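Local coordinates for protein cortical-lytic enzyme (Bacillus cereus, PDB 4S3J) that probably acts as an N-acetylglucosaminidase that degrades partially broken-down spore cortex peptidoglycan during germination, recognising its muramic acid delta-lactam residues, at residues S13-A18 with S23-I28. Sequence-based numbering, arbitrary orientation.
Sequences SVYSLA and STPDEI
Ala-18 packs its methyl against the start of helix 25-31: CB lies 3.5 Å from Pro-25 N and touches the carbonyl carbon of Thr-24 and the ring carbon CD of Pro-25. The Pro-25 ring is shared with Tyr-15, whose CD1 comes within 3.8 Å of Pro-25 CG; the two side chains cross at about a right angle, on the more exposed flank of the contact. On the buried flank, Ile-28 lays CD1 against the backbone of helix 14-21, 3.7 Å from Val-14 O and equally near Ala-18 N, two atoms already joined by a helical hydrogen bond. The same methyl touches Leu-17 CB. With CG1 of Ile-28 anti to the carbonyl carbon (chi1 -64°) and the chain extended beyond it (chi2 177°), CD1 reaches helix 14-21, while the CG2 branch meets Val-14 CG1 at 4.0 Å as the two side chains slide past each other in opposite directions. These two helices, 14-21 and 25-31, are the pair of a LysM domain, the βααβ fold found in many peptidoglycan-binding proteins; Leu-17 also packs on Leu-46 of strand 45-49, and Val-14 on Leu-34. The connection between the helices is tied by Ser-23 N, which donates to Ala-18 O at 2.9 Å, meeting a lone pair in the carbonyl plane with a bent N-H...O angle of 138°. Both helices are capped at their starts. Ser-13 and Ser-16 form a capping box, with Ser-16 N donating to Ser-13 OG and Ser-13 N to Ser-16 OG (2.8 Å), whereas Thr-24 OG1 accepts from Glu-27 N at 3.0 Å.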
loop_
_atom_site.group_PDB
_atom_site.type_symbol
_atom_site.label_atom_id
_atom_site.label_comp_id
_atom_site.label_asym_id
_atom_site.label_seq_id
_atom_site.Cartn_x
_atom_site.Cartn_y
_atom_site.Cartn_z
ATOM N N SER A 13 28.249 8.974 -0.028
ATOM C CA SER A 13 27.707 9.565 1.196
ATOM C C SER A 13 26.672 10.625 0.821
ATOM O O SER A 13 26.549 10.989 -0.347
ATOM C CB SER A 13 28.823 10.179 2.028
ATOM O OG SER A 13 29.423 11.281 1.349
ATOM N N VAL A 14 25.902 11.118 1.789
ATOM C CA VAL A 14 24.997 12.228 1.478
ATOM C C VAL A 14 25.793 13.419 0.949
ATOM O O VAL A 14 25.287 14.178 0.139
ATOM C CB VAL A 14 24.123 12.646 2.686
ATOM C CG1 VAL A 14 23.218 11.466 3.093
ATOM C CG2 VAL A 14 24.940 13.122 3.853
ATOM N N TYR A 15 27.027 13.586 1.428
ATOM C CA TYR A 15 27.877 14.690 0.996
ATOM C C TYR A 15 28.337 14.510 -0.451
ATOM O O TYR A 15 28.220 15.433 -1.277
ATOM C CB TYR A 15 29.081 14.774 1.932
ATOM C CG TYR A 15 28.684 15.072 3.365
ATOM C CD1 TYR A 15 28.391 16.368 3.794
ATOM C CD2 TYR A 15 28.519 14.037 4.272
ATOM C CE1 TYR A 15 27.994 16.612 5.095
ATOM C CE2 TYR A 15 28.115 14.264 5.554
ATOM C CZ TYR A 15 27.851 15.546 5.973
ATOM O OH TYR A 15 27.455 15.753 7.275
ATOM N N SER A 16 28.821 13.310 -0.781
ATOM C CA SER A 16 29.316 13.080 -2.127
ATOM C C SER A 16 28.174 13.097 -3.139
ATOM O O SER A 16 28.346 13.630 -4.240
ATOM C CB SER A 16 30.140 11.784 -2.210
ATOM O OG SER A 16 29.365 10.602 -2.060
ATOM N N LEU A 17 26.998 12.563 -2.778
ATOM C CA LEU A 17 25.855 12.591 -3.671
ATOM C C LEU A 17 25.349 13.999 -3.892
ATOM O O LEU A 17 25.013 14.355 -5.008
ATOM C CB LEU A 17 24.726 11.705 -3.132
ATOM C CG LEU A 17 24.980 10.213 -3.273
ATOM C CD1 LEU A 17 23.917 9.448 -2.507
ATOM C CD2 LEU A 17 25.018 9.764 -4.719
ATOM N N ALA A 18 25.323 14.812 -2.846
ATOM C CA ALA A 18 24.934 16.214 -2.993
ATOM C C ALA A 18 25.920 16.926 -3.924
ATOM O O ALA A 18 25.512 17.734 -4.756
ATOM C CB ALA A 18 24.893 16.904 -1.635
ATOM N N SER A 23 23.126 19.206 -5.282
ATOM C CA SER A 23 22.091 19.357 -4.260
ATOM C C SER A 23 22.705 19.732 -2.919
ATOM O O SER A 23 23.829 20.255 -2.875
ATOM C CB SER A 23 21.289 18.054 -4.136
ATOM O OG SER A 23 20.124 18.236 -3.339
ATOM N N THR A 24 21.926 19.622 -1.841
ATOM C CA THR A 24 22.480 19.806 -0.513
ATOM C C THR A 24 22.369 18.510 0.287
ATOM O O THR A 24 21.426 17.745 0.121
ATOM C CB THR A 24 21.752 20.923 0.268
ATOM O OG1 THR A 24 20.451 20.497 0.664
ATOM C CG2 THR A 24 21.649 22.195 -0.558
ATOM N N PRO A 25 23.306 18.285 1.211
ATOM C CA PRO A 25 23.219 17.120 2.094
ATOM C C PRO A 25 21.940 17.139 2.916
ATOM O O PRO A 25 21.341 16.096 3.159
ATOM C CB PRO A 25 24.450 17.270 3.002
ATOM C CG PRO A 25 25.385 18.119 2.236
ATOM C CD PRO A 25 24.569 19.031 1.398
ATOM N N ASP A 26 21.548 18.334 3.358
ATOM C CA ASP A 26 20.383 18.466 4.219
ATOM C C ASP A 26 19.122 18.004 3.485
ATOM O O ASP A 26 18.270 17.359 4.071
ATOM C CB ASP A 26 20.222 19.919 4.677
ATOM C CG ASP A 26 21.169 20.296 5.814
ATOM O OD1 ASP A 26 21.831 19.406 6.391
ATOM O OD2 ASP A 26 21.240 21.501 6.133
ATOM N N GLU A 27 19.028 18.321 2.198
ATOM C CA GLU A 27 17.869 17.930 1.396
ATOM C C GLU A 27 17.760 16.414 1.236
ATOM O O GLU A 27 16.683 15.838 1.376
ATOM C CB GLU A 27 17.966 18.593 0.032
ATOM C CG GLU A 27 16.714 18.551 -0.798
ATOM C CD GLU A 27 16.725 19.620 -1.871
ATOM O OE1 GLU A 27 16.841 20.811 -1.516
ATOM O OE2 GLU A 27 16.632 19.270 -3.065
ATOM N N ILE A 28 18.888 15.764 0.962
ATOM C CA ILE A 28 18.910 14.307 0.846
ATOM C C ILE A 28 18.518 13.638 2.170
ATOM O O ILE A 28 17.741 12.675 2.199
ATOM C CB ILE A 28 20.285 13.825 0.397
ATOM C CG1 ILE A 28 20.576 14.356 -1.017
ATOM C CG2 ILE A 28 20.372 12.285 0.426
ATOM C CD1 ILE A 28 21.955 14.012 -1.558
#